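Local coordinates for uncharacterized protein (PDB 6PTM) that probably hydrolyses carrageenan chains from their ends, as an exo-carrageenase of glycoside hydrolase family 42, at residues 306-310 / 311-315; 317-320 / 321-325; 328-331 / 332-336; 359-362 / 363-367. One frame throughout, in Å; residues are numbered along the deposited sequence.

Interaction 1 of 4, residues 306-310 / 311-315; sequences APISE and YAYEE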
loop_
_atom_site.group_PDB
_atom_site.type_symbol
_atom_site.label_atom_id
_atom_site.label_comp_id
_atom_site.label_asym_id
_atom_site.label_seq_id
_atom_site.Cartn_x
_atom_site.Cartn_y
_atom_site.Cartn_z
ATOM N N ALA A 306 8.496 17.003 16.524
ATOM C CA ALA A 306 8.304 17.582 17.862
ATOM C C ALA A 306 9.189 16.813 18.840
ATOM O O ALA A 306 9.529 15.643 18.615
ATOM C CB ALA A 306 6.856 17.501 18.251
ATOM N N PRO A 307 9.567 17.447 19.959
ATOM C CA PRO A 307 10.257 16.740 21.030
ATOM C C PRO A 307 9.277 15.787 21.708
ATOM O O PRO A 307 8.082 16.117 21.793
ATOM C CB PRO A 307 10.670 17.846 22.015
ATOM C CG PRO A 307 10.395 19.165 21.266
ATOM C CD PRO A 307 9.285 18.855 20.298
ATOM N N ILE A 308 9.785 14.681 22.248
ATOM C CA ILE A 308 8.940 13.707 22.998
ATOM C C ILE A 308 8.626 14.314 24.357
ATOM O O ILE A 308 9.328 15.214 24.759
ATOM C CB ILE A 308 9.579 12.313 23.078
ATOM C CG1 ILE A 308 10.778 12.261 24.024
ATOM C CG2 ILE A 308 9.925 11.834 21.675
ATOM C CD1 ILE A 308 11.348 10.857 24.215
ATOM N N SER A 309 7.573 13.833 25.001
ATOM C CA SER A 309 7.086 14.369 26.297
ATOM C C SER A 309 8.032 13.924 27.412
ATOM O O SER A 309 8.905 13.072 27.142
ATOM C CB SER A 309 5.708 13.923 26.571
ATOM O OG SER A 309 5.717 12.598 27.083
ATOM N N GLU A 310 7.789 14.399 28.638
ATOM C CA GLU A 310 8.553 13.975 29.844
ATOM C C GLU A 310 8.135 12.548 30.198
ATOM O O GLU A 310 9.009 11.740 30.532
ATOM C CB GLU A 310 8.382 15.023 30.944
ATOM C CG GLU A 310 8.987 16.369 30.534
ATOM C CD GLU A 310 10.474 16.291 30.240
ATOM O OE1 GLU A 310 11.223 15.928 31.157
ATOM O OE2 GLU A 310 10.879 16.476 29.085
ATOM N N TYR A 311 6.839 12.226 30.074
ATOM C CA TYR A 311 6.329 10.840 30.246
ATOM C C TYR A 311 7.094 9.926 29.277
ATOM O O TYR A 311 7.550 8.833 29.711
ATOM C CB TYR A 311 4.799 10.758 30.108
ATOM C CG TYR A 311 4.031 11.123 31.361
ATOM C CD1 TYR A 311 3.987 10.297 32.478
ATOM C CD2 TYR A 311 3.373 12.331 31.449
ATOM C CE1 TYR A 311 3.303 10.661 33.634
ATOM C CE2 TYR A 311 2.688 12.719 32.592
ATOM C CZ TYR A 311 2.646 11.880 33.690
ATOM O OH TYR A 311 1.948 12.311 34.787
ATOM N N ALA A 312 7.296 10.352 28.020
ATOM C CA ALA A 312 7.952 9.534 26.973
ATOM C C ALA A 312 9.429 9.353 27.329
ATOM O O ALA A 312 9.936 8.249 27.153
ATOM C CB ALA A 312 7.782 10.159 25.589
ATOM N N TYR A 313 10.115 10.403 27.782
ATOM C CA TYR A 313 11.545 10.311 28.150
ATOM C C TYR A 313 11.711 9.350 29.337
ATOM O O TYR A 313 12.710 8.580 29.373
ATOM C CB TYR A 313 12.150 11.689 28.416
ATOM C CG TYR A 313 13.628 11.677 28.149
ATOM C CD1 TYR A 313 14.115 11.870 26.866
ATOM C CD2 TYR A 313 14.534 11.281 29.132
ATOM C CE1 TYR A 313 15.470 11.778 26.593
ATOM C CE2 TYR A 313 15.892 11.177 28.873
ATOM C CZ TYR A 313 16.368 11.452 27.604
ATOM O OH TYR A 313 17.698 11.306 27.328
ATOM N N GLU A 314 10.775 9.376 30.297
ATOM C CA GLU A 314 10.782 8.379 31.402
ATOM C C GLU A 314 10.650 6.956 30.819
ATOM O O GLU A 314 11.367 6.046 31.280
ATOM C CB GLU A 314 9.730 8.763 32.453
ATOM C CG GLU A 314 9.695 7.820 33.652
ATOM C CD GLU A 314 10.997 7.672 34.435
ATOM O OE1 GLU A 314 11.862 8.608 34.423
ATOM O OE2 GLU A 314 11.165 6.600 35.014
ATOM N N GLU A 315 9.820 6.752 29.787
ATOM C CA GLU A 315 9.739 5.423 29.129
ATOM C C GLU A 315 11.080 5.116 28.449
ATOM O O GLU A 315 11.590 3.973 28.570
ATOM C CB GLU A 315 8.543 5.362 28.172
ATOM C CG GLU A 315 7.219 5.402 28.906
ATOM C CD GLU A 315 7.047 4.329 29.961
ATOM O OE1 GLU A 315 7.156 3.154 29.616
ATOM O OE2 GLU A 315 6.902 4.688 31.143
#
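Ser309 is the N-cap of helix 310-324, and the first turn closes with Tyr313 N bonding to Ser309 O and Glu314 N to Glu310 O. The cap itself is made by the side chain. Ser309 OG accepts from Ala312 N at 2.9 Å, with an N-H...O angle of 155°. A chi1 of 80° sets OG between its own backbone N and carbonyl carbon, where it meets Ala312 N. The same hydroxyl also bonds to Asp257, so it is gripped from the helix and from a preceding loop. Ile308, just before the cap, lies against the turn with its side chain. Its CB meets Ala312 CB at 3.8 Å, and its CD1 reaches Tyr313 CD1 at 4.0 Å, at a slant to the ring. Phe363 and Arg370 of helix 358-385 also touch Ile308. The Tyr313 ring makes a cation-pi contact with Arg348, which is also salt-bridged to Glu310. The Ser309 hydroxyl satisfies Ala312 N at the helix start. Glu310 in the first turn and Asp257 beyond the hydroxyl probably suit the positive end of the helix dipole.

Interaction 2 of 4, residues 317-320 / 321-325; sequences RKWL and KNKHG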
loop_
_atom_site.group_PDB
_atom_site.type_symbol
_atom_site.label_atom_id
_atom_site.label_comp_id
_atom_site.label_asym_id
_atom_site.label_seq_id
_atom_site.Cartn_x
_atom_site.Cartn_y
_atom_site.Cartn_z
ATOM N N ARG A 317 14.107 5.959 29.459
ATOM C CA ARG A 317 15.064 5.496 30.520
ATOM C C ARG A 317 14.796 4.009 30.803
ATOM O O ARG A 317 15.765 3.231 30.917
ATOM C CB ARG A 317 14.912 6.334 31.793
ATOM C CG ARG A 317 15.227 7.822 31.645
ATOM C CD ARG A 317 14.986 8.548 32.967
ATOM N NE ARG A 317 15.323 9.944 32.827
ATOM C CZ ARG A 317 14.439 10.935 32.888
ATOM N NH1 ARG A 317 13.170 10.677 33.139
ATOM N NH2 ARG A 317 14.808 12.179 32.656
ATOM N N LYS A 318 13.521 3.600 30.855
ATOM C CA LYS A 318 13.136 2.177 31.030
ATOM C C LYS A 318 13.616 1.336 29.847
ATOM O O LYS A 318 14.198 0.251 30.054
ATOM C CB LYS A 318 11.630 2.099 31.240
ATOM C CG LYS A 318 11.193 2.599 32.608
ATOM C CD LYS A 318 9.670 2.725 32.776
ATOM C CE LYS A 318 9.277 3.346 34.095
ATOM N NZ LYS A 318 7.805 3.393 34.215
ATOM N N TRP A 319 13.391 1.793 28.627
ATOM C CA TRP A 319 13.849 1.075 27.405
ATOM C C TRP A 319 15.388 0.959 27.444
ATOM O O TRP A 319 15.916 -0.123 27.140
ATOM C CB TRP A 319 13.369 1.850 26.170
ATOM C CG TRP A 319 13.730 1.212 24.869
ATOM C CD1 TRP A 319 12.900 0.463 24.090
ATOM C CD2 TRP A 319 14.979 1.305 24.174
ATOM N NE1 TRP A 319 13.552 0.063 22.969
ATOM C CE2 TRP A 319 14.833 0.549 22.995
ATOM C CE3 TRP A 319 16.203 1.944 24.420
ATOM C CZ2 TRP A 319 15.876 0.393 22.087
ATOM C CZ3 TRP A 319 17.228 1.790 23.516
ATOM C CH2 TRP A 319 17.064 1.039 22.364
ATOM N N LEU A 320 16.092 2.024 27.833
ATOM C CA LEU A 320 17.590 2.030 27.862
ATOM C C LEU A 320 18.087 0.995 28.898
ATOM O O LEU A 320 19.088 0.270 28.650
ATOM C CB LEU A 320 18.091 3.439 28.178
ATOM C CG LEU A 320 17.905 4.456 27.053
ATOM C CD1 LEU A 320 17.976 5.886 27.580
ATOM C CD2 LEU A 320 18.892 4.187 25.936
ATOM N N LYS A 321 17.409 0.917 30.034
ATOM C CA LYS A 321 17.744 -0.075 31.088
ATOM C C LYS A 321 17.602 -1.501 30.531
ATOM O O LYS A 321 18.495 -2.348 30.791
ATOM C CB LYS A 321 16.862 0.097 32.320
ATOM C CG LYS A 321 17.210 -0.850 33.462
ATOM C CD LYS A 321 16.379 -0.582 34.665
ATOM C CE LYS A 321 16.987 -1.194 35.897
ATOM N NZ LYS A 321 16.109 -0.929 37.051
ATOM N N ASN A 322 16.513 -1.775 29.828
ATOM C CA ASN A 322 16.315 -3.089 29.179
ATOM C C ASN A 322 17.362 -3.290 28.087
ATOM O O ASN A 322 17.894 -4.371 28.042
ATOM C CB ASN A 322 14.917 -3.244 28.592
ATOM C CG ASN A 322 14.752 -4.590 27.942
ATOM O OD1 ASN A 322 14.692 -5.589 28.638
ATOM N ND2 ASN A 322 14.707 -4.622 26.617
ATOM N N LYS A 323 17.660 -2.285 27.250
ATOM C CA LYS A 323 18.612 -2.456 26.130
ATOM C C LYS A 323 20.008 -2.720 26.711
ATOM O O LYS A 323 20.692 -3.629 26.228
ATOM C CB LYS A 323 18.651 -1.219 25.230
ATOM C CG LYS A 323 19.616 -1.291 24.032
ATOM C CD LYS A 323 19.316 -2.418 23.057
ATOM C CE LYS A 323 20.445 -2.802 22.116
ATOM N NZ LYS A 323 20.508 -1.896 20.953
ATOM N N HIS A 324 20.454 -1.911 27.668
ATOM C CA HIS A 324 21.894 -1.851 28.032
ATOM C C HIS A 324 22.205 -2.676 29.293
ATOM O O HIS A 324 23.384 -3.001 29.496
ATOM C CB HIS A 324 22.351 -0.391 28.182
ATOM C CG HIS A 324 22.356 0.369 26.901
ATOM N ND1 HIS A 324 23.206 0.046 25.844
ATOM C CD2 HIS A 324 21.592 1.404 26.498
ATOM C CE1 HIS A 324 22.966 0.879 24.849
ATOM N NE2 HIS A 324 21.963 1.709 25.210
ATOM N N GLY A 325 21.216 -2.932 30.147
ATOM C CA GLY A 325 21.375 -3.753 31.366
ATOM C C GLY A 325 21.957 -2.955 32.523
ATOM O O GLY A 325 21.316 -2.888 33.552
#
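Trp319 and Lys323 meet one turn apart on the last turns of helix 310-324, an alpha-helix with regular i to i+4 bonds. Lys323 N bonds to Trp319 O at 2.8 Å, and His324 N to Leu320 O at 2.8 Å. The Trp319 and Lys323 side chains run side by side, pointing the same way. Lys323 CB sits over one face of the indole, 4.1 Å from the centroid of the six-membered ring and 23° off its normal. This is a CH-pi contact. Lys323 CG, next in the chain, passes out beyond the ring edge, 3.8 Å from Trp319 CH2. The chain then bends, and NZ reaches Glu652 and Tyr653. The indole N-H is taken by Asp369, and Phe366 meets the ring edge-to-face, so helix 358-385 holds the tryptophan as well.

Leu320 and His324 form the second packed pair, on the buried side. Helix 327-334 lies against both, through Leu330, and His324 NE2 bonds to Asp362 of helix 358-385. By contrast, Lys318, Lys321 and Asn322 are exposed. Their contact across the segments is mostly backbone, with Lys321 CB 3.5 Å from Lys318 O, and the Lys321 chain runs extended away from the helix. The helix ends at Gly325, whose phi is positive. In the buried pair, Leu320 CD2 lies at the edge of the imidazole, in its plane, 3.9 Å from His324 CD2.

Interaction 3 of 4, residues 328-331 / 332-336; sequences DRLN and ELWST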
loop_
_atom_site.group_PDB
_atom_site.type_symbol
_atom_site.label_atom_id
_atom_site.label_comp_id
_atom_site.label_asym_id
_atom_site.label_seq_id
_atom_site.Cartn_x
_atom_site.Cartn_y
_atom_site.Cartn_z
ATOM N N ASP A 328 26.722 1.536 33.109
ATOM C CA ASP A 328 28.115 1.619 32.611
ATOM C C ASP A 328 28.149 1.356 31.094
ATOM O O ASP A 328 29.015 1.918 30.392
ATOM C CB ASP A 328 29.010 0.606 33.316
ATOM C CG ASP A 328 29.115 0.793 34.829
ATOM O OD1 ASP A 328 29.025 1.937 35.274
ATOM O OD2 ASP A 328 29.340 -0.211 35.534
ATOM N N ARG A 329 27.329 0.438 30.607
ATOM C CA ARG A 329 27.292 0.119 29.153
ATOM C C ARG A 329 26.728 1.328 28.385
ATOM O O ARG A 329 27.273 1.646 27.310
ATOM C CB ARG A 329 26.519 -1.170 28.883
ATOM C CG ARG A 329 27.369 -2.436 28.971
ATOM C CD ARG A 329 26.607 -3.552 29.669
ATOM N NE ARG A 329 26.679 -4.920 29.167
ATOM C CZ ARG A 329 25.945 -5.418 28.168
ATOM N NH1 ARG A 329 25.119 -4.656 27.464
ATOM N NH2 ARG A 329 26.074 -6.694 27.850
ATOM N N LEU A 330 25.678 1.980 28.894
ATOM C CA LEU A 330 25.159 3.198 28.226
ATOM C C LEU A 330 26.255 4.265 28.247
ATOM O O LEU A 330 26.497 4.897 27.219
ATOM C CB LEU A 330 23.895 3.666 28.934
ATOM C CG LEU A 330 23.246 4.925 28.372
ATOM C CD1 LEU A 330 21.765 4.922 28.694
ATOM C CD2 LEU A 330 23.885 6.180 28.928
ATOM N N ASN A 331 26.883 4.503 29.394
ATOM C CA ASN A 331 27.876 5.596 29.566
ATOM C C ASN A 331 29.020 5.382 28.556
ATOM O O ASN A 331 29.460 6.372 27.982
ATOM C CB ASN A 331 28.404 5.668 31.010
ATOM C CG ASN A 331 27.482 6.401 31.969
ATOM O OD1 ASN A 331 26.626 7.197 31.571
ATOM N ND2 ASN A 331 27.625 6.139 33.250
ATOM N N GLU A 332 29.499 4.149 28.391
ATOM C CA GLU A 332 30.581 3.796 27.439
ATOM C C GLU A 332 30.134 4.187 26.028
ATOM O O GLU A 332 30.966 4.642 25.254
ATOM C CB GLU A 332 30.842 2.289 27.381
ATOM C CG GLU A 332 31.629 1.711 28.530
ATOM C CD GLU A 332 31.501 0.194 28.671
ATOM O OE1 GLU A 332 31.040 -0.473 27.692
ATOM O OE2 GLU A 332 31.813 -0.325 29.777
ATOM N N LEU A 333 28.884 3.917 25.662
ATOM C CA LEU A 333 28.419 4.141 24.255
ATOM C C LEU A 333 28.089 5.619 24.015
ATOM O O LEU A 333 28.427 6.155 22.955
ATOM C CB LEU A 333 27.212 3.256 23.961
ATOM C CG LEU A 333 27.546 1.777 23.790
ATOM C CD1 LEU A 333 26.305 0.907 23.887
ATOM C CD2 LEU A 333 28.300 1.525 22.487
ATOM N N TRP A 334 27.432 6.258 24.971
ATOM C CA TRP A 334 26.972 7.652 24.826
ATOM C C TRP A 334 28.092 8.654 25.177
ATOM O O TRP A 334 27.836 9.847 24.987
ATOM C CB TRP A 334 25.800 7.871 25.762
ATOM C CG TRP A 334 24.486 7.328 25.343
ATOM C CD1 TRP A 334 24.212 6.145 24.723
ATOM C CD2 TRP A 334 23.227 7.919 25.675
ATOM N NE1 TRP A 334 22.850 5.998 24.579
ATOM C CE2 TRP A 334 22.221 7.041 25.213
ATOM C CE3 TRP A 334 22.854 9.083 26.364
ATOM C CZ2 TRP A 334 20.870 7.342 25.341
ATOM C CZ3 TRP A 334 21.513 9.361 26.510
ATOM C CH2 TRP A 334 20.539 8.509 25.976
ATOM N N SER A 335 29.199 8.193 25.791
ATOM C CA SER A 335 30.298 9.012 26.377
ATOM C C SER A 335 29.730 9.923 27.465
ATOM O O SER A 335 29.924 11.110 27.395
ATOM C CB SER A 335 31.023 9.805 25.334
ATOM O OG SER A 335 31.605 8.907 24.412
ATOM N N THR A 336 29.029 9.351 28.433
ATOM C CA THR A 336 28.319 10.089 29.483
ATOM C C THR A 336 28.799 9.517 30.821
ATOM O O THR A 336 29.566 8.522 30.794
ATOM C CB THR A 336 26.797 10.036 29.273
ATOM O OG1 THR A 336 26.460 8.662 29.084
ATOM C CG2 THR A 336 26.290 10.848 28.090
HETATM O O HOH W 1 28.519 -0.646 26.147
#
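Leu330 and Trp334 make the apolar part of this contact, one turn apart on the short helix 327-334. The leucine lies over one face of the indole. Its CG is 3.8 Å from the centroid of the five-membered ring and only 3° off the normal, a nearly vertical CH-pi contact. Leu330 CD2 adds a 3.7 Å approach to Trp334 CD2. With CG anti to the backbone N (chi1 179°), Leu330 carries CG and CD2 onto the indole face. The indole N-H goes to Asp362 of helix 358-385, which fixes how the ring is turned.

The backbone bonds show the helix ending in a Schellman-like C-terminal turn. Trp334 N bonds to Leu330 O at 2.8 Å. Ser335 then takes positive phi, and its N makes only a weak bond to Asn331 O. Thr336 N reaches that same oxygen at 3.0 Å, on a lone pair. This is the 6→1 bond of the turn; the 5→2 bond of a full Schellman motif is absent.

The side-chain polar bond is at this end too. Thr336 OG1 donates to Asn331 OD1 at 2.9 Å, and the two side chains cross at about a right angle. Asn331 ND2 donates to Tyr338 O, so both ends of the amide are used.

On the exposed side, one water donates to both Arg329 O and Glu332 OE1. The charged groups of Arg329 and Glu332 do not touch.

Asn331 thus takes both the N-H and the hydroxyl of Thr336 and gives a bond to Tyr338. The chain leaving the helix is fixed by polar bonds.

Interaction 4 of 4, residues 359-362 / 363-367; sequences MYFD and FMAFN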
loop_
_atom_site.group_PDB
_atom_site.type_symbol
_atom_site.label_atom_id
_atom_site.label_comp_id
_atom_site.label_asym_id
_atom_site.label_seq_id
_atom_site.Cartn_x
_atom_site.Cartn_y
_atom_site.Cartn_z
ATOM N N MET A 359 23.550 7.474 20.983
ATOM C CA MET A 359 22.373 8.120 21.597
ATOM C C MET A 359 21.270 8.258 20.528
ATOM O O MET A 359 20.086 8.070 20.849
ATOM C CB MET A 359 22.674 9.490 22.193
ATOM C CG MET A 359 21.417 10.109 22.706
ATOM S SD MET A 359 21.568 11.717 23.474
ATOM C CE MET A 359 21.966 12.718 22.034
ATOM N N TYR A 360 21.662 8.591 19.312
ATOM C CA TYR A 360 20.722 8.764 18.186
ATOM C C TYR A 360 20.068 7.432 17.899
ATOM O O TYR A 360 18.839 7.414 17.705
ATOM C CB TYR A 360 21.464 9.306 16.975
ATOM C CG TYR A 360 20.624 9.546 15.746
ATOM C CD1 TYR A 360 20.286 8.502 14.887
ATOM C CD2 TYR A 360 20.224 10.828 15.396
ATOM C CE1 TYR A 360 19.565 8.728 13.724
ATOM C CE2 TYR A 360 19.514 11.066 14.235
ATOM C CZ TYR A 360 19.208 10.022 13.380
ATOM O OH TYR A 360 18.504 10.273 12.238
ATOM N N PHE A 361 20.875 6.375 17.795
ATOM C CA PHE A 361 20.357 5.042 17.466
ATOM C C PHE A 361 19.289 4.659 18.497
ATOM O O PHE A 361 18.196 4.193 18.150
ATOM C CB PHE A 361 21.466 3.993 17.455
ATOM C CG PHE A 361 20.839 2.658 17.209
ATOM C CD1 PHE A 361 20.373 1.899 18.258
ATOM C CD2 PHE A 361 20.571 2.258 15.918
ATOM C CE1 PHE A 361 19.708 0.710 18.031
ATOM C CE2 PHE A 361 19.878 1.088 15.685
ATOM C CZ PHE A 361 19.448 0.314 16.741
ATOM N N ASP A 362 19.652 4.802 19.764
ATOM C CA ASP A 362 18.803 4.453 20.926
ATOM C C ASP A 362 17.507 5.245 20.850
ATOM O O ASP A 362 16.429 4.646 21.101
ATOM C CB ASP A 362 19.549 4.671 22.235
ATOM C CG ASP A 362 20.524 3.546 22.560
ATOM O OD1 ASP A 362 20.506 2.501 21.837
ATOM O OD2 ASP A 362 21.317 3.732 23.487
ATOM N N PHE A 363 17.596 6.544 20.567
ATOM C CA PHE A 363 16.396 7.415 20.539
ATOM C C PHE A 363 15.424 6.899 19.454
ATOM O O PHE A 363 14.206 6.762 19.715
ATOM C CB PHE A 363 16.802 8.868 20.317
ATOM C CG PHE A 363 15.745 9.838 20.749
ATOM C CD1 PHE A 363 15.825 10.453 21.985
ATOM C CD2 PHE A 363 14.699 10.167 19.896
ATOM C CE1 PHE A 363 14.817 11.310 22.404
ATOM C CE2 PHE A 363 13.713 11.054 20.305
ATOM C CZ PHE A 363 13.771 11.618 21.562
ATOM N N MET A 364 15.943 6.595 18.260
ATOM C CA MET A 364 15.102 6.209 17.105
ATOM C C MET A 364 14.529 4.804 17.346
ATOM O O MET A 364 13.343 4.587 17.010
ATOM C CB MET A 364 15.880 6.252 15.785
ATOM C CG MET A 364 16.397 7.617 15.401
ATOM S SD MET A 364 15.261 8.953 15.750
ATOM C CE MET A 364 16.278 10.350 15.261
ATOM N N ALA A 365 15.325 3.900 17.937
ATOM C CA ALA A 365 14.936 2.507 18.228
ATOM C C ALA A 365 13.832 2.523 19.294
ATOM O O ALA A 365 12.806 1.850 19.104
ATOM C CB ALA A 365 16.155 1.729 18.673
ATOM N N PHE A 366 14.024 3.336 20.341
ATOM C CA PHE A 366 13.027 3.539 21.410
ATOM C C PHE A 366 11.752 4.110 20.769
ATOM O O PHE A 366 10.653 3.633 21.102
ATOM C CB PHE A 366 13.555 4.433 22.536
ATOM C CG PHE A 366 12.427 5.042 23.338
ATOM C CD1 PHE A 366 11.650 4.250 24.165
ATOM C CD2 PHE A 366 12.087 6.376 23.219
ATOM C CE1 PHE A 366 10.576 4.782 24.858
ATOM C CE2 PHE A 366 11.020 6.916 23.927
ATOM C CZ PHE A 366 10.269 6.115 24.755
ATOM N N ASN A 367 11.881 5.116 19.892
ATOM C CA ASN A 367 10.688 5.796 19.347
ATOM C C ASN A 367 9.839 4.734 18.602
ATOM O O ASN A 367 8.596 4.712 18.753
ATOM C CB ASN A 367 11.082 6.985 18.461
ATOM C CG ASN A 367 9.937 7.947 18.178
ATOM O OD1 ASN A 367 9.084 8.146 19.035
ATOM N ND2 ASN A 367 9.921 8.556 17.000
#
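Helix 358-385 begins with a buried turn in which Tyr360 and Met364 form a Met-aromatic contact. The methyl CE of Met364 lies over one face of the phenol ring, 3.7 Å from its centroid and 25° off the normal. It lies 3.5 Å from both Tyr360 CE2 and Tyr360 CZ. The sulfur SD is farther off, 4.9 Å from the centroid above the same ring. The Met364 chain is bent at chi2 (-39°), which folds CE back over the tyrosine. Met364 CG also touches the ring, 3.8 Å from Tyr360 CE1.

The turn is regular alpha-helix. Four i to i+4 bonds run from Phe363 N to Met359 O through to Phe366 N to Asp362 O. Ala365 CB packs on Phe361 at 3.8 Å from CE1, and it is 3.2 Å from Phe361 O. Phe361 and Met364 also touch Ile574 of helix 570-575. The turn therefore packs against helix 570-575 on the Phe361 side and against helix 310-324 through Phe363, Ala365 and Phe366.

Asp362 is buried, and its carboxylate is well supplied with donors. OD1 bonds to Tyr653, and OD2 bonds to His324 and Trp334.

Overall arrangement
All four contacts are local, each within a turn or so of helix or at a helix start, and lie in the Beta-galactosidase family region. Interactions 1 and 2 share helix 310-324, one at its start and one at its end. Interaction 3 belongs to the next helix, and interaction 4 to helix 358-385. Interaction 4 is the buried one, and its chemistry is mostly aromatic and apolar, around one buried carboxylate. Interaction 3 is the surface one, with more polar and water-mediated bonding; interactions 1 and 2 are partly buried. The three helices meet at Asp362 of interaction 4, which joins interactions 2 and 3. Phe366 also packs against interactions 1 and 2.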